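Local coordinates for protein importin subunit beta-1 (Saccharomyces cerevisiae, PDB 5OWU) that carries cargo proteins into the nucleus in association with importin alpha, the subunit that recognises their classical nuclear localization signals, at residues A273-P278 / K323-N328; K281-T286 / L330-R335. All coordinates share one frame; numbering follows the deposited sequence.

Contact 1 (A273-P278 / K323-N328)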
loop_
_atom_site.group_PDB
_atom_site.type_symbol
_atom_site.label_atom_id
_atom_site.label_comp_id
_atom_site.label_asym_id
_atom_site.label_seq_id
_atom_site.Cartn_x
_atom_site.Cartn_y
_atom_site.Cartn_z
ATOM N N ALA A 273 20.386 -20.746 -14.237
ATOM C CA ALA A 273 21.681 -20.511 -14.858
ATOM C C ALA A 273 22.074 -19.045 -14.753
ATOM O O ALA A 273 23.182 -18.717 -14.312
ATOM C CB ALA A 273 21.645 -20.954 -16.319
ATOM N N THR A 274 21.167 -18.143 -15.141
ATOM C CA THR A 274 21.522 -16.727 -15.142
ATOM C C THR A 274 21.576 -16.114 -13.744
ATOM O O THR A 274 22.119 -15.014 -13.595
ATOM C CB THR A 274 20.549 -15.940 -16.021
ATOM O OG1 THR A 274 19.207 -16.368 -15.766
ATOM C CG2 THR A 274 20.886 -16.154 -17.491
ATOM N N MET A 275 21.069 -16.793 -12.711
ATOM C CA MET A 275 21.231 -16.254 -11.363
ATOM C C MET A 275 22.695 -16.156 -10.949
ATOM O O MET A 275 23.004 -15.474 -9.967
ATOM C CB MET A 275 20.478 -17.104 -10.340
ATOM C CG MET A 275 20.276 -16.389 -9.019
ATOM S SD MET A 275 19.121 -17.218 -7.928
ATOM C CE MET A 275 17.593 -17.032 -8.824
ATOM N N LYS A 276 23.600 -16.826 -11.661
ATOM C CA LYS A 276 25.023 -16.765 -11.361
ATOM C C LYS A 276 25.764 -15.757 -12.226
ATOM O O LYS A 276 26.992 -15.672 -12.140
ATOM C CB LYS A 276 25.658 -18.153 -11.524
ATOM C CG LYS A 276 25.001 -19.225 -10.662
ATOM C CD LYS A 276 25.916 -20.422 -10.426
ATOM C CE LYS A 276 26.244 -21.154 -11.711
ATOM N NZ LYS A 276 25.021 -21.625 -12.414
ATOM N N SER A 277 25.056 -15.000 -13.050
ATOM C CA SER A 277 25.718 -14.040 -13.917
ATOM C C SER A 277 26.548 -13.061 -13.087
ATOM O O SER A 277 26.075 -12.563 -12.058
ATOM C CB SER A 277 24.692 -13.267 -14.740
ATOM O OG SER A 277 25.298 -12.169 -15.402
ATOM N N PRO A 278 27.779 -12.750 -13.507
ATOM C CA PRO A 278 28.541 -11.697 -12.817
ATOM C C PRO A 278 27.951 -10.306 -12.992
ATOM O O PRO A 278 28.424 -9.369 -12.338
ATOM C CB PRO A 278 29.936 -11.797 -13.451
ATOM C CG PRO A 278 29.709 -12.417 -14.781
ATOM C CD PRO A 278 28.538 -13.341 -14.623
ATOM N N LYS A 323 17.067 -26.863 -3.630
ATOM C CA LYS A 323 18.398 -27.442 -3.762
ATOM C C LYS A 323 19.243 -26.680 -4.776
ATOM O O LYS A 323 20.444 -26.474 -4.566
ATOM C CB LYS A 323 18.287 -28.920 -4.177
ATOM C CG LYS A 323 17.667 -29.864 -3.128
ATOM C CD LYS A 323 17.423 -31.292 -3.689
ATOM C CE LYS A 323 16.557 -32.163 -2.753
ATOM N NZ LYS A 323 16.059 -33.449 -3.370
ATOM N N ASP A 324 18.643 -26.282 -5.896
ATOM C CA ASP A 324 19.375 -25.652 -6.990
ATOM C C ASP A 324 19.325 -24.127 -6.987
ATOM O O ASP A 324 20.276 -23.494 -7.459
ATOM C CB ASP A 324 18.831 -26.168 -8.326
ATOM C CG ASP A 324 18.605 -27.670 -8.316
ATOM O OD1 ASP A 324 19.432 -28.384 -7.716
ATOM O OD2 ASP A 324 17.598 -28.141 -8.879
ATOM N N VAL A 325 18.256 -23.519 -6.467
ATOM C CA VAL A 325 18.118 -22.064 -6.500
ATOM C C VAL A 325 18.847 -21.420 -5.325
ATOM O O VAL A 325 19.560 -20.423 -5.488
ATOM C CB VAL A 325 16.631 -21.662 -6.502
ATOM C CG1 VAL A 325 16.489 -20.164 -6.342
ATOM C CG2 VAL A 325 15.950 -22.116 -7.782
ATOM N N VAL A 326 18.655 -21.961 -4.118
ATOM C CA VAL A 326 19.074 -21.238 -2.911
ATOM C C VAL A 326 20.579 -21.022 -2.859
ATOM O O VAL A 326 21.015 -19.938 -2.430
ATOM C CB VAL A 326 18.515 -21.933 -1.663
ATOM C CG1 VAL A 326 19.113 -21.347 -0.377
ATOM C CG2 VAL A 326 17.010 -21.782 -1.647
ATOM N N PRO A 327 21.430 -21.977 -3.246
ATOM C CA PRO A 327 22.877 -21.691 -3.231
ATOM C C PRO A 327 23.265 -20.486 -4.075
ATOM O O PRO A 327 24.155 -19.711 -3.688
ATOM C CB PRO A 327 23.488 -22.993 -3.766
ATOM C CG PRO A 327 22.492 -24.051 -3.392
ATOM C CD PRO A 327 21.146 -23.401 -3.510
ATOM N N ASN A 328 22.600 -20.286 -5.212
ATOM C CA ASN A 328 22.900 -19.124 -6.045
ATOM C C ASN A 328 22.465 -17.815 -5.378
ATOM O O ASN A 328 23.194 -16.811 -5.433
ATOM C CB ASN A 328 22.242 -19.300 -7.411
ATOM C CG ASN A 328 22.803 -20.493 -8.176
ATOM O OD1 ASN A 328 23.927 -20.936 -7.922
ATOM N ND2 ASN A 328 22.023 -21.018 -9.111
HETATM O O HOH W 1 24.552 -16.737 -7.875
HETATM O O HOH W 2 23.408 -23.559 -10.641
#
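N328 O and M275 O are tied together by one water, which donates to both, at 2.8 Å from N328 O and 2.9 Å from M275 O. This bridge joins successive HEAT repeats: the 273-278 segment, with a type I turn from T274 to S277, belongs to HEAT 7, and helix 317-332 to HEAT 8. No direct hydrogen bond crosses the interface, so waters and packing carry it. On the exposed side, the aliphatic part of K276 runs over the amide of N328, with K276 CD 3.2 Å from N328 OD1. The bends of K276 at chi3 and chi4 bring its NZ to 3.1 Å from a second water, which also accepts from N328 ND2 at 3.3 Å. With an alanine in place of N328, the CG and CD of K276 would probably lose the flat group they rest on, and this outer water bridge would lose one end. M275 and V325 make up the buried part. W290 and T286 of helix 280-306 also touch M275. The SD of M275 lies 3.8 Å from N328 CB, and a bend at chi3 (-67°) swings M275 CE round to V325 CG1, 4.1 Å away, the two side chains crossing at about a right angle.

Contact 2 (K281-T286 / L330-R335)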
loop_
_atom_site.group_PDB
_atom_site.type_symbol
_atom_site.label_atom_id
_atom_site.label_comp_id
_atom_site.label_asym_id
_atom_site.label_seq_id
_atom_site.Cartn_x
_atom_site.Cartn_y
_atom_site.Cartn_z
ATOM N N LYS A 281 22.640 -6.743 -12.708
ATOM C CA LYS A 281 21.304 -6.485 -13.240
ATOM C C LYS A 281 20.650 -7.774 -13.742
ATOM O O LYS A 281 19.473 -8.042 -13.459
ATOM C CB LYS A 281 21.391 -5.439 -14.357
ATOM C CG LYS A 281 20.105 -5.214 -15.171
ATOM C CD LYS A 281 19.200 -4.175 -14.540
ATOM C CE LYS A 281 18.060 -3.796 -15.481
ATOM N NZ LYS A 281 18.554 -3.075 -16.691
ATOM N N VAL A 282 21.399 -8.580 -14.493
ATOM C CA VAL A 282 20.875 -9.853 -14.993
ATOM C C VAL A 282 20.455 -10.740 -13.823
ATOM O O VAL A 282 19.300 -11.203 -13.727
ATOM C CB VAL A 282 21.931 -10.548 -15.872
ATOM C CG1 VAL A 282 21.402 -11.870 -16.425
ATOM C CG2 VAL A 282 22.381 -9.623 -17.008
ATOM N N ALA A 283 21.404 -10.988 -12.914
ATOM C CA ALA A 283 21.110 -11.790 -11.738
ATOM C C ALA A 283 19.875 -11.263 -11.030
ATOM O O ALA A 283 18.987 -12.038 -10.651
ATOM C CB ALA A 283 22.314 -11.802 -10.796
ATOM N N SER A 284 19.788 -9.939 -10.869
ATOM C CA SER A 284 18.622 -9.342 -10.226
ATOM C C SER A 284 17.339 -9.739 -10.939
ATOM O O SER A 284 16.321 -10.013 -10.288
ATOM C CB SER A 284 18.751 -7.816 -10.194
ATOM O OG SER A 284 19.775 -7.411 -9.310
ATOM N N MET A 285 17.366 -9.770 -12.275
ATOM C CA MET A 285 16.192 -10.213 -13.029
ATOM C C MET A 285 15.756 -11.605 -12.594
ATOM O O MET A 285 14.566 -11.851 -12.322
ATOM C CB MET A 285 16.486 -10.225 -14.529
ATOM C CG MET A 285 16.824 -8.888 -15.136
ATOM S SD MET A 285 17.213 -9.104 -16.888
ATOM C CE MET A 285 18.372 -7.761 -17.133
ATOM N N THR A 286 16.707 -12.545 -12.542
ATOM C CA THR A 286 16.320 -13.907 -12.170
ATOM C C THR A 286 15.774 -13.941 -10.747
ATOM O O THR A 286 14.779 -14.629 -10.456
ATOM C CB THR A 286 17.503 -14.870 -12.313
ATOM O OG1 THR A 286 18.462 -14.631 -11.275
ATOM C CG2 THR A 286 18.173 -14.705 -13.664
ATOM N N LEU A 330 22.237 -17.283 -2.083
ATOM C CA LEU A 330 23.227 -17.089 -1.033
ATOM C C LEU A 330 24.493 -16.470 -1.608
ATOM O O LEU A 330 25.033 -15.503 -1.056
ATOM C CB LEU A 330 23.518 -18.426 -0.347
ATOM C CG LEU A 330 22.326 -18.962 0.452
ATOM C CD1 LEU A 330 22.519 -20.426 0.840
ATOM C CD2 LEU A 330 22.096 -18.113 1.697
ATOM N N ASN A 331 24.960 -16.994 -2.744
ATOM C CA ASN A 331 26.140 -16.414 -3.377
ATOM C C ASN A 331 25.917 -14.948 -3.738
ATOM O O ASN A 331 26.857 -14.147 -3.688
ATOM C CB ASN A 331 26.522 -17.211 -4.623
ATOM C CG ASN A 331 27.700 -16.600 -5.361
ATOM O OD1 ASN A 331 28.832 -16.631 -4.874
ATOM N ND2 ASN A 331 27.440 -16.034 -6.538
ATOM N N LEU A 332 24.692 -14.576 -4.115
ATOM C CA LEU A 332 24.437 -13.180 -4.441
ATOM C C LEU A 332 24.523 -12.283 -3.219
ATOM O O LEU A 332 24.722 -11.072 -3.368
ATOM C CB LEU A 332 23.064 -13.021 -5.095
ATOM C CG LEU A 332 22.897 -13.634 -6.486
ATOM C CD1 LEU A 332 21.445 -13.508 -6.941
ATOM C CD2 LEU A 332 23.838 -12.978 -7.494
ATOM N N LEU A 333 24.382 -12.840 -2.015
ATOM C CA LEU A 333 24.461 -11.996 -0.823
ATOM C C LEU A 333 25.812 -11.303 -0.650
ATOM O O LEU A 333 25.886 -10.302 0.077
ATOM C CB LEU A 333 24.157 -12.820 0.432
ATOM C CG LEU A 333 22.746 -13.405 0.519
ATOM C CD1 LEU A 333 22.603 -14.236 1.778
ATOM C CD2 LEU A 333 21.697 -12.299 0.487
ATOM N N THR A 334 26.883 -11.793 -1.282
ATOM C CA THR A 334 28.206 -11.203 -1.099
ATOM C C THR A 334 28.500 -10.087 -2.097
ATOM O O THR A 334 29.665 -9.702 -2.256
ATOM C CB THR A 334 29.296 -12.272 -1.195
ATOM O OG1 THR A 334 29.247 -12.899 -2.483
ATOM C CG2 THR A 334 29.120 -13.309 -0.103
ATOM N N ARG A 335 27.480 -9.556 -2.763
ATOM C CA ARG A 335 27.643 -8.440 -3.685
ATOM C C ARG A 335 27.106 -7.140 -3.084
ATOM O O ARG A 335 26.464 -6.341 -3.764
ATOM C CB ARG A 335 26.963 -8.747 -5.018
ATOM C CG ARG A 335 27.497 -9.988 -5.702
ATOM C CD ARG A 335 26.882 -10.162 -7.082
ATOM N NE ARG A 335 27.206 -11.456 -7.687
ATOM C CZ ARG A 335 26.896 -11.796 -8.934
ATOM N NH1 ARG A 335 26.253 -10.942 -9.723
ATOM N NH2 ARG A 335 27.220 -12.992 -9.395
#
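A283 CB meets two side chains of the 330-335 segment: L332 CD2 at 3.8 Å and, less closely, R335 NH1 at 4.2 Å. Those two also pack on each other: L332 CD2 sits 3.6 Å above the plane of the R335 guanidinium, over its centre, while the methyl of A283 approaches that group obliquely. The placement follows from the backbone. A type I turn from L332 to R335, with R335 N bonded to L332 O at 3.2 Å, brings R335 round, and its side chain, extended from CG to NE, then reaches in with one face of its guanidinium against L332 CD2. This is packing between consecutive HEAT repeats, helix 280-306 of HEAT 7 against the 330-335 segment of HEAT 8. The polar end of R335 is engaged on the HEAT 7 side: NH1 forms a salt bridge with D280 OD1 and a hydrogen bond with S277 O, which probably fixes the rotation of the guanidinium. Behind the alanine, T286 OG1 donates to A283 O at 2.7 Å, in the carbonyl plane on a lone pair, with a C=O...donor angle of 132°.

Contacts 1 and 2 lie with their centres about 8 Å apart on one boundary between HEAT 7 and HEAT 8. Along the chain the segments alternate, 273-278, 281-286, 323-328 and then 330-335, so the end of helix 260-274 and the start of helix 280-306, which are consecutive helices joined by a short loop, both pack on helix 317-332 and the turn after it. The two contacts also meet: M275 O lies 3.6 Å from L332 CD2, and M275 CA lies 3.2 Å from T286 OG1. Together they extend the side-by-side stacking of helices from which the superhelical importin-beta solenoid is built, joining one repeat to the next.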